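Metallo-beta-lactamase domain-containing protein (Enterococcus faecalis, PDB 2AZ4) is of unknown function but carries a metallo-beta-lactamase fold with two bound zinc ions, consistent with a metal-dependent hydrolase, possibly an RNA-binding exonuclease. Local coordinates at residues L59-Y67 and E74-D82; E237-E248 and R267-R277. All blocks are in the same frame, centred on the assembly; numbering follows the deposited sequence.

Contact 1 of 2, residues L59-Y67 and E74-D82; sequences LVPELKDLY and EYHGAEDKD
The long loop between helix 51-56 and strand 85-89 of the metallo-beta-lactamase fold doubles back on itself at the protein surface, laying Lys-64 over the ring of Tyr-75. CB of Lys-64 stands 3.7 Å from the centroid of the Tyr-75 ring, 12° off the ring normal, a CH-pi contact over one face, while the carbonyl carbon of Glu-62 lies at the ring edge. With CG anti to the backbone N (chi1 178°), the lysine chain runs extended past the ring, its CD touching CG of Glu-79 at 3.7 Å, and then bends at its last torsion. The ammonium there forms salt bridges from NZ to OD1 of Asp-82 (2.9 Å) and to OD2 of Asp-65 (2.8 Å), each oxygen offering its anti lone pair. NZ also donates to Lys-81 O at 3.2 Å, and one water bridges the same two atoms. Beside the ring, toward Glu-62, His-76 N reaches OE2 of Glu-62 in a straight but weak bond of 3.5 Å; the stronger hydrogen-bond partner of that oxygen is the Tyr-73 hydroxyl. Two aspartates, a carbonyl and a water thus surround one lysine nitrogen, whose charge probably offsets the repulsion between Asp-65 OD2 and Asp-82 OD1, 4.4 Å apart.

Contact 2 of 2, residues E237-E248 and R267-R277; sequences EEDLVQHLVRLE and RFAKIIEKSPR
Arg-267 grips Glu-237 side-on with two nitrogens, turned to it by a bend at chi3 (-58°): NE bonds OE1 at 2.9 Å on its syn side, and NH2 bonds OE2 at 3.0 Å from above the carboxylate plane. The two flat groups are turned 47° apart, yet both oxygens stay near the guanidinium plane, and CD1 of Leu-240 sits over one guanidinium face, 3.5 Å from CZ of Arg-267. Asp-349 holds the arginine from outside, and Arg-191 and Asn-264 share OE2 of Glu-237. At the other end of the helix pair, OE1 of Glu-248 accepts the backbone N of Arg-277 at 3.0 Å, and OE2 lies 2.7 Å from OG of Ser-275, just past helix 265-274. Between these ends the helices cross at -42°, their axes approaching to 9.9 Å. Lys-274 fits as a knob among Glu-238, Val-241, Gln-242 and Val-245, its NZ paired with the Glu-238 carboxylate. Leu-244 CD1 meets Ile-271 CD1 at 4.0 Å, both side chains also touching Leu-329 in the six-stranded parallel sheet. Carboxylates of helix 237-249 therefore fasten both ends of an apolar seam, and Glu-237, its carboxylate shared by several partners and its side chain about 11 Å from a zinc ion, is probably held rigidly.

From the N terminus, the chain first passes helix 51-56 and enters the long loop in which contact 1 joins 59-67 to 74-82, closing a loop of six intervening residues before strand 85-89 begins. The zinc ligands His-92, His-94, Asp-96 and His-97 follow, and the chain completes much of the metallo-beta-lactamase core before helix 237-249. Contact 2 then pairs that helix with 267-277, with strand 256-260 between them in sequence; helix 265-274 is the crossover from that strand to the parallel strand 278-282. The two contacts are in series, neither nested nor crossed, and lie on opposite sides of the chain's centre, their centres 48 Å apart. Contact 1 folds a surface loop onto itself; contact 2 joins two helices beside the parallel sheet.

Contact 1 of 2, residues L59-Y67 and E74-D82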
loop_
_atom_site.group_PDB
_atom_site.type_symbol
_atom_site.label_atom_id
_atom_site.label_comp_id
_atom_site.label_asym_id
_atom_site.label_seq_id
_atom_site.Cartn_x
_atom_site.Cartn_y
_atom_site.Cartn_z
ATOM N N LEU A 59 13.211 -13.920 -4.539
ATOM C CA LEU A 59 12.176 -12.894 -4.405
ATOM C C LEU A 59 11.338 -13.084 -3.136
ATOM O O LEU A 59 10.709 -12.148 -2.640
ATOM C CB LEU A 59 11.319 -12.803 -5.671
ATOM C CG LEU A 59 12.182 -12.552 -6.895
ATOM C CD1 LEU A 59 11.369 -12.839 -8.131
ATOM C CD2 LEU A 59 12.700 -11.091 -6.913
ATOM N N VAL A 60 11.345 -14.305 -2.610
ATOM C CA VAL A 60 10.709 -14.580 -1.333
ATOM C C VAL A 60 11.748 -15.338 -0.513
ATOM O O VAL A 60 12.639 -15.959 -1.089
ATOM C CB VAL A 60 9.377 -15.406 -1.494
ATOM C CG1 VAL A 60 8.461 -14.740 -2.475
ATOM C CG2 VAL A 60 9.648 -16.842 -1.949
ATOM N N PRO A 61 11.648 -15.286 0.831
ATOM C CA PRO A 61 12.647 -15.997 1.620
ATOM C C PRO A 61 12.312 -17.475 1.812
ATOM O O PRO A 61 11.148 -17.864 1.701
ATOM C CB PRO A 61 12.589 -15.265 2.967
ATOM C CG PRO A 61 11.139 -14.866 3.103
ATOM C CD PRO A 61 10.667 -14.573 1.681
ATOM N N GLU A 62 13.335 -18.277 2.120
ATOM C CA GLU A 62 13.173 -19.641 2.607
ATOM C C GLU A 62 12.617 -19.577 4.009
ATOM O O GLU A 62 13.205 -18.925 4.874
ATOM C CB GLU A 62 14.538 -20.341 2.663
ATOM C CG GLU A 62 15.174 -20.569 1.315
ATOM C CD GLU A 62 14.990 -22.008 0.785
ATOM O OE1 GLU A 62 15.690 -22.353 -0.190
ATOM O OE2 GLU A 62 14.171 -22.795 1.323
ATOM N N LEU A 63 11.483 -20.226 4.252
ATOM C CA LEU A 63 10.838 -20.132 5.557
ATOM C C LEU A 63 10.355 -21.503 5.980
ATOM O O LEU A 63 9.836 -22.260 5.168
ATOM C CB LEU A 63 9.674 -19.131 5.547
ATOM C CG LEU A 63 9.930 -17.626 5.329
ATOM C CD1 LEU A 63 8.608 -16.853 5.138
ATOM C CD2 LEU A 63 10.714 -17.012 6.465
ATOM N N LYS A 64 10.515 -21.818 7.260
ATOM C CA LYS A 64 10.155 -23.145 7.733
ATOM C C LYS A 64 8.740 -23.114 8.252
ATOM O O LYS A 64 8.404 -22.253 9.067
ATOM C CB LYS A 64 11.126 -23.610 8.825
ATOM C CG LYS A 64 10.793 -24.977 9.411
ATOM C CD LYS A 64 11.684 -25.270 10.620
ATOM C CE LYS A 64 11.085 -26.362 11.500
ATOM N NZ LYS A 64 9.770 -25.968 12.107
ATOM N N ASP A 65 7.926 -24.066 7.787
ATOM C CA ASP A 65 6.564 -24.291 8.290
ATOM C C ASP A 65 5.714 -23.015 8.339
ATOM O O ASP A 65 5.099 -22.696 9.353
ATOM C CB ASP A 65 6.602 -24.979 9.658
ATOM C CG ASP A 65 6.977 -26.458 9.565
ATOM O OD1 ASP A 65 6.435 -27.191 8.693
ATOM O OD2 ASP A 65 7.817 -26.901 10.378
ATOM N N LEU A 66 5.718 -22.286 7.233
ATOM C CA LEU A 66 4.914 -21.093 7.066
ATOM C C LEU A 66 4.164 -21.118 5.729
ATOM O O LEU A 66 3.000 -20.707 5.658
ATOM C CB LEU A 66 5.781 -19.827 7.214
ATOM C CG LEU A 66 5.037 -18.504 7.489
ATOM C CD1 LEU A 66 4.400 -18.435 8.867
ATOM C CD2 LEU A 66 5.908 -17.271 7.260
ATOM N N TYR A 67 4.801 -21.606 4.669
ATOM C CA TYR A 67 4.116 -21.627 3.375
ATOM C C TYR A 67 3.113 -22.780 3.349
ATOM O O TYR A 67 3.291 -23.763 4.060
ATOM C CB TYR A 67 5.088 -21.718 2.195
ATOM C CG TYR A 67 6.010 -20.529 2.044
ATOM C CD1 TYR A 67 5.500 -19.232 1.844
ATOM C CD2 TYR A 67 7.387 -20.690 2.084
ATOM C CE1 TYR A 67 6.352 -18.152 1.706
ATOM C CE2 TYR A 67 8.250 -19.600 1.946
ATOM C CZ TYR A 67 7.729 -18.347 1.755
ATOM O OH TYR A 67 8.580 -17.273 1.595
ATOM N N GLU A 74 9.873 -27.433 -0.071
ATOM C CA GLU A 74 10.637 -28.087 0.994
ATOM C C GLU A 74 11.661 -27.111 1.565
ATOM O O GLU A 74 12.584 -26.686 0.856
ATOM C CB GLU A 74 11.335 -29.354 0.471
ATOM C CG GLU A 74 11.771 -30.308 1.604
ATOM C CD GLU A 74 12.045 -31.739 1.127
ATOM O OE1 GLU A 74 12.405 -31.935 -0.064
ATOM O OE2 GLU A 74 11.892 -32.671 1.961
ATOM N N TYR A 75 11.479 -26.742 2.834
ATOM C CA TYR A 75 12.389 -25.808 3.494
ATOM C C TYR A 75 13.782 -26.375 3.689
ATOM O O TYR A 75 13.940 -27.478 4.212
ATOM C CB TYR A 75 11.868 -25.351 4.857
ATOM C CG TYR A 75 12.882 -24.509 5.609
ATOM C CD1 TYR A 75 13.064 -23.160 5.304
ATOM C CD2 TYR A 75 13.674 -25.066 6.603
ATOM C CE1 TYR A 75 13.999 -22.391 5.978
ATOM C CE2 TYR A 75 14.608 -24.316 7.271
ATOM C CZ TYR A 75 14.764 -22.982 6.965
ATOM O OH TYR A 75 15.690 -22.243 7.657
ATOM N N HIS A 76 14.770 -25.584 3.286
ATOM C CA HIS A 76 16.166 -25.843 3.617
ATOM C C HIS A 76 16.850 -24.598 4.169
ATOM O O HIS A 76 16.808 -23.507 3.575
ATOM C CB HIS A 76 16.904 -26.458 2.421
ATOM C CG HIS A 76 16.353 -27.796 2.027
ATOM N ND1 HIS A 76 16.188 -28.824 2.935
ATOM C CD2 HIS A 76 15.858 -28.250 0.851
ATOM C CE1 HIS A 76 15.646 -29.866 2.326
ATOM N NE2 HIS A 76 15.439 -29.545 1.059
ATOM N N GLY A 77 17.437 -24.758 5.346
ATOM C CA GLY A 77 18.094 -23.647 6.013
ATOM C C GLY A 77 18.442 -24.014 7.432
ATOM O O GLY A 77 18.339 -25.177 7.823
ATOM N N ALA A 78 18.829 -23.004 8.207
ATOM C CA ALA A 78 19.367 -23.201 9.549
ATOM C C ALA A 78 18.299 -23.379 10.624
ATOM O O ALA A 78 18.618 -23.813 11.733
ATOM C CB ALA A 78 20.294 -22.030 9.918
ATOM N N GLU A 79 17.047 -23.029 10.309
ATOM C CA GLU A 79 15.981 -23.010 11.321
ATOM C C GLU A 79 15.772 -24.388 11.949
ATOM O O GLU A 79 15.519 -25.367 11.246
ATOM C CB GLU A 79 14.665 -22.419 10.777
ATOM C CG GLU A 79 13.534 -22.353 11.808
ATOM C CD GLU A 79 13.868 -21.497 13.021
ATOM O OE1 GLU A 79 13.742 -20.256 12.938
ATOM O OE2 GLU A 79 14.238 -22.061 14.071
ATOM N N ASP A 80 15.904 -24.443 13.273
ATOM C CA ASP A 80 15.943 -25.705 14.013
ATOM C C ASP A 80 14.906 -25.804 15.122
ATOM O O ASP A 80 14.931 -26.761 15.897
ATOM C CB ASP A 80 17.356 -25.975 14.600
ATOM C CG ASP A 80 17.882 -24.838 15.506
ATOM O OD1 ASP A 80 17.172 -23.829 15.752
ATOM O OD2 ASP A 80 19.041 -24.959 15.982
ATOM N N LYS A 81 14.005 -24.824 15.194
ATOM C CA LYS A 81 12.955 -24.788 16.211
ATOM C C LYS A 81 11.581 -24.973 15.594
ATOM O O LYS A 81 11.315 -24.481 14.501
ATOM C CB LYS A 81 12.976 -23.454 16.996
ATOM C CG LYS A 81 14.265 -23.196 17.766
ATOM C CD LYS A 81 14.122 -22.045 18.781
ATOM C CE LYS A 81 15.256 -22.065 19.833
ATOM N NZ LYS A 81 15.165 -23.201 20.848
ATOM N N ASP A 82 10.723 -25.685 16.318
ATOM C CA ASP A 82 9.296 -25.778 16.014
ATOM C C ASP A 82 8.572 -24.763 16.879
ATOM O O ASP A 82 8.986 -24.496 18.014
ATOM C CB ASP A 82 8.756 -27.170 16.324
ATOM C CG ASP A 82 9.245 -28.223 15.347
ATOM O OD1 ASP A 82 9.709 -27.879 14.240
ATOM O OD2 ASP A 82 9.165 -29.414 15.696
HETATM O O HOH W 1 9.726 -23.232 12.399
#

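Contact 2 of 2, residues E237-E248 and R267-R277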
loop_
_atom_site.group_PDB
_atom_site.type_symbol
_atom_site.label_atom_id
_atom_site.label_comp_id
_atom_site.label_asym_id
_atom_site.label_seq_id
_atom_site.Cartn_x
_atom_site.Cartn_y
_atom_site.Cartn_z
ATOM N N GLU A 237 -2.719 15.913 1.098
ATOM C CA GLU A 237 -3.954 15.424 0.471
ATOM C C GLU A 237 -5.024 16.532 0.349
ATOM O O GLU A 237 -5.685 16.672 -0.691
ATOM C CB GLU A 237 -4.513 14.222 1.240
ATOM C CG GLU A 237 -3.672 12.967 1.103
ATOM C CD GLU A 237 -3.973 12.135 -0.150
ATOM O OE1 GLU A 237 -4.876 12.494 -0.947
ATOM O OE2 GLU A 237 -3.306 11.091 -0.321
ATOM N N GLU A 238 -5.180 17.320 1.409
ATOM C CA GLU A 238 -6.074 18.481 1.392
ATOM C C GLU A 238 -5.710 19.491 0.305
ATOM O O GLU A 238 -6.593 20.021 -0.366
ATOM C CB GLU A 238 -6.096 19.181 2.761
ATOM C CG GLU A 238 -7.082 20.385 2.863
ATOM C CD GLU A 238 -8.546 20.029 2.554
ATOM O OE1 GLU A 238 -8.955 18.864 2.799
ATOM O OE2 GLU A 238 -9.297 20.925 2.071
ATOM N N ASP A 239 -4.410 19.768 0.169
ATOM C CA ASP A 239 -3.885 20.634 -0.874
ATOM C C ASP A 239 -4.180 20.036 -2.262
ATOM O O ASP A 239 -4.565 20.757 -3.182
ATOM C CB ASP A 239 -2.378 20.837 -0.673
ATOM C CG ASP A 239 -1.792 21.916 -1.586
ATOM O OD1 ASP A 239 -2.417 22.977 -1.751
ATOM O OD2 ASP A 239 -0.696 21.713 -2.147
ATOM N N LEU A 240 -4.003 18.721 -2.410
ATOM C CA LEU A 240 -4.333 18.044 -3.667
ATOM C C LEU A 240 -5.782 18.329 -4.111
ATOM O O LEU A 240 -6.020 18.686 -5.280
ATOM C CB LEU A 240 -4.091 16.534 -3.545
ATOM C CG LEU A 240 -4.179 15.744 -4.856
ATOM C CD1 LEU A 240 -3.152 14.648 -4.855
ATOM C CD2 LEU A 240 -5.599 15.163 -5.069
ATOM N N VAL A 241 -6.743 18.181 -3.194
ATOM C CA VAL A 241 -8.166 18.373 -3.559
ATOM C C VAL A 241 -8.506 19.839 -3.902
ATOM O O VAL A 241 -9.318 20.080 -4.797
ATOM C CB VAL A 241 -9.155 17.806 -2.513
ATOM C CG1 VAL A 241 -10.609 18.019 -2.988
ATOM C CG2 VAL A 241 -8.913 16.325 -2.352
ATOM N N GLN A 242 -7.880 20.790 -3.210
ATOM C CA GLN A 242 -8.043 22.230 -3.523
ATOM C C GLN A 242 -7.541 22.571 -4.923
ATOM O O GLN A 242 -8.176 23.348 -5.655
ATOM C CB GLN A 242 -7.337 23.095 -2.469
ATOM C CG GLN A 242 -7.946 22.910 -1.042
ATOM C CD GLN A 242 -9.365 23.428 -0.963
ATOM O OE1 GLN A 242 -10.285 22.702 -0.602
ATOM N NE2 GLN A 242 -9.548 24.683 -1.316
ATOM N N HIS A 243 -6.416 21.967 -5.305
ATOM C CA HIS A 243 -5.904 22.075 -6.669
ATOM C C HIS A 243 -6.894 21.496 -7.691
ATOM O O HIS A 243 -7.167 22.121 -8.721
ATOM C CB HIS A 243 -4.528 21.398 -6.791
ATOM C CG HIS A 243 -3.379 22.282 -6.417
ATOM N ND1 HIS A 243 -3.018 23.384 -7.164
ATOM C CD2 HIS A 243 -2.477 22.200 -5.408
ATOM C CE1 HIS A 243 -1.960 23.961 -6.618
ATOM N NE2 HIS A 243 -1.607 23.260 -5.555
ATOM N N LEU A 244 -7.449 20.324 -7.401
ATOM C CA LEU A 244 -8.489 19.732 -8.254
ATOM C C LEU A 244 -9.693 20.672 -8.407
ATOM O O LEU A 244 -10.193 20.855 -9.518
ATOM C CB LEU A 244 -8.932 18.373 -7.717
ATOM C CG LEU A 244 -9.918 17.610 -8.615
ATOM C CD1 LEU A 244 -9.538 16.147 -8.682
ATOM C CD2 LEU A 244 -11.354 17.758 -8.082
ATOM N N VAL A 245 -10.141 21.268 -7.296
ATOM C CA VAL A 245 -11.223 22.255 -7.322
ATOM C C VAL A 245 -10.854 23.415 -8.231
ATOM O O VAL A 245 -11.630 23.774 -9.127
ATOM C CB VAL A 245 -11.612 22.803 -5.910
ATOM C CG1 VAL A 245 -12.632 23.960 -6.051
ATOM C CG2 VAL A 245 -12.186 21.709 -5.013
ATOM N N ARG A 246 -9.684 24.002 -7.994
ATOM C CA ARG A 246 -9.169 25.077 -8.845
ATOM C C ARG A 246 -9.193 24.675 -10.329
ATOM O O ARG A 246 -9.673 25.425 -11.180
ATOM C CB ARG A 246 -7.737 25.460 -8.455
ATOM C CG ARG A 246 -7.138 26.577 -9.385
ATOM C CD ARG A 246 -5.697 26.914 -9.054
ATOM N NE ARG A 246 -4.854 25.717 -9.048
ATOM C CZ ARG A 246 -4.276 25.176 -10.123
ATOM N NH1 ARG A 246 -4.424 25.719 -11.331
ATOM N NH2 ARG A 246 -3.547 24.076 -9.985
ATOM N N LEU A 247 -8.682 23.492 -10.629
ATOM C CA LEU A 247 -8.649 23.030 -12.012
ATOM C C LEU A 247 -10.053 22.949 -12.627
ATOM O O LEU A 247 -10.217 23.255 -13.813
ATOM C CB LEU A 247 -7.900 21.687 -12.151
ATOM C CG LEU A 247 -6.372 21.698 -11.981
ATOM C CD1 LEU A 247 -5.843 20.284 -11.769
ATOM C CD2 LEU A 247 -5.666 22.346 -13.163
ATOM N N GLU A 248 -11.049 22.539 -11.833
ATOM C CA GLU A 248 -12.429 22.510 -12.310
ATOM C C GLU A 248 -12.981 23.917 -12.598
ATOM O O GLU A 248 -13.579 24.164 -13.651
ATOM C CB GLU A 248 -13.324 21.740 -11.350
ATOM C CG GLU A 248 -13.047 20.223 -11.323
ATOM C CD GLU A 248 -14.139 19.448 -10.589
ATOM O OE1 GLU A 248 -15.302 19.888 -10.576
ATOM O OE2 GLU A 248 -13.851 18.383 -10.032
ATOM N N ARG A 267 -8.974 9.720 -0.676
ATOM C CA ARG A 267 -8.804 10.737 -1.706
ATOM C C ARG A 267 -10.057 10.781 -2.590
ATOM O O ARG A 267 -10.574 11.858 -2.870
ATOM C CB ARG A 267 -7.542 10.514 -2.555
ATOM C CG ARG A 267 -7.356 11.576 -3.644
ATOM C CD ARG A 267 -6.059 11.426 -4.467
ATOM N NE ARG A 267 -4.858 11.459 -3.629
ATOM C CZ ARG A 267 -3.624 11.233 -4.082
ATOM N NH1 ARG A 267 -3.428 10.995 -5.376
ATOM N NH2 ARG A 267 -2.583 11.240 -3.247
ATOM N N PHE A 268 -10.552 9.618 -3.018
ATOM C CA PHE A 268 -11.814 9.584 -3.790
ATOM C C PHE A 268 -12.964 10.207 -3.019
ATOM O O PHE A 268 -13.670 11.077 -3.548
ATOM C CB PHE A 268 -12.153 8.165 -4.219
ATOM C CG PHE A 268 -11.331 7.682 -5.366
ATOM C CD1 PHE A 268 -11.745 7.930 -6.695
ATOM C CD2 PHE A 268 -10.124 7.001 -5.146
ATOM C CE1 PHE A 268 -10.990 7.469 -7.785
ATOM C CE2 PHE A 268 -9.348 6.546 -6.237
ATOM C CZ PHE A 268 -9.781 6.771 -7.559
ATOM N N ALA A 269 -13.116 9.795 -1.760
ATOM C CA ALA A 269 -14.091 10.394 -0.844
ATOM C C ALA A 269 -13.992 11.913 -0.761
ATOM O O ALA A 269 -15.019 12.616 -0.833
ATOM C CB ALA A 269 -14.003 9.740 0.554
ATOM N N LYS A 270 -12.774 12.437 -0.616
ATOM C CA LYS A 270 -12.569 13.899 -0.558
ATOM C C LYS A 270 -12.900 14.605 -1.851
ATOM O O LYS A 270 -13.449 15.724 -1.848
ATOM C CB LYS A 270 -11.129 14.261 -0.155
ATOM C CG LYS A 270 -10.717 13.742 1.211
ATOM C CD LYS A 270 -11.512 14.441 2.339
ATOM C CE LYS A 270 -11.521 13.622 3.632
ATOM N NZ LYS A 270 -11.846 14.473 4.829
ATOM N N ILE A 271 -12.530 13.989 -2.968
ATOM C CA ILE A 271 -12.880 14.553 -4.264
ATOM C C ILE A 271 -14.409 14.688 -4.380
ATOM O O ILE A 271 -14.915 15.750 -4.743
ATOM C CB ILE A 271 -12.222 13.755 -5.447
ATOM C CG1 ILE A 271 -10.714 14.007 -5.444
ATOM C CG2 ILE A 271 -12.824 14.164 -6.803
ATOM C CD1 ILE A 271 -9.917 12.992 -6.241
ATOM N N ILE A 272 -15.130 13.616 -4.064
ATOM C CA ILE A 272 -16.594 13.624 -4.039
ATOM C C ILE A 272 -17.155 14.743 -3.145
ATOM O O ILE A 272 -18.113 15.436 -3.522
ATOM C CB ILE A 272 -17.115 12.230 -3.595
ATOM C CG1 ILE A 272 -16.759 11.189 -4.658
ATOM C CG2 ILE A 272 -18.613 12.244 -3.325
ATOM C CD1 ILE A 272 -17.052 9.761 -4.247
ATOM N N GLU A 273 -16.534 14.929 -1.979
ATOM C CA GLU A 273 -16.941 15.945 -0.987
ATOM C C GLU A 273 -16.832 17.358 -1.556
ATOM O O GLU A 273 -17.754 18.165 -1.391
ATOM C CB GLU A 273 -16.103 15.808 0.298
ATOM C CG GLU A 273 -16.515 16.683 1.494
ATOM C CD GLU A 273 -15.401 16.822 2.554
ATOM O OE1 GLU A 273 -14.594 15.871 2.713
ATOM O OE2 GLU A 273 -15.332 17.887 3.237
ATOM N N LYS A 274 -15.733 17.650 -2.251
ATOM C CA LYS A 274 -15.406 19.028 -2.603
ATOM C C LYS A 274 -15.589 19.407 -4.084
ATOM O O LYS A 274 -15.665 20.584 -4.423
ATOM C CB LYS A 274 -13.977 19.342 -2.141
ATOM C CG LYS A 274 -13.818 19.314 -0.620
ATOM C CD LYS A 274 -12.775 20.327 -0.143
ATOM C CE LYS A 274 -12.812 20.486 1.357
ATOM N NZ LYS A 274 -12.001 19.447 2.059
ATOM N N SER A 275 -15.642 18.407 -4.961
ATOM C CA SER A 275 -15.733 18.649 -6.397
ATOM C C SER A 275 -16.954 19.501 -6.776
ATOM O O SER A 275 -18.093 19.109 -6.471
ATOM C CB SER A 275 -15.761 17.303 -7.144
ATOM O OG SER A 275 -15.870 17.514 -8.536
ATOM N N PRO A 276 -16.732 20.681 -7.416
ATOM C CA PRO A 276 -17.883 21.485 -7.851
ATOM C C PRO A 276 -18.790 20.717 -8.813
ATOM O O PRO A 276 -20.021 20.828 -8.701
ATOM C CB PRO A 276 -17.239 22.674 -8.577
ATOM C CG PRO A 276 -15.846 22.748 -8.041
ATOM C CD PRO A 276 -15.454 21.330 -7.770
ATOM N N ARG A 277 -18.193 19.943 -9.729
ATOM C CA ARG A 277 -18.973 19.095 -10.654
ATOM C C ARG A 277 -19.335 17.788 -9.978
ATOM O O ARG A 277 -18.550 17.266 -9.182
ATOM C CB ARG A 277 -18.171 18.743 -11.915
ATOM C CG ARG A 277 -17.879 19.884 -12.852
ATOM C CD ARG A 277 -17.115 19.351 -14.029
ATOM N NE ARG A 277 -16.627 20.402 -14.911
ATOM C CZ ARG A 277 -16.375 20.232 -16.208
ATOM N NH1 ARG A 277 -16.541 19.040 -16.787
ATOM N NH2 ARG A 277 -15.945 21.252 -16.926
HETATM O O HOH W 2 -15.884 22.840 -14.026
#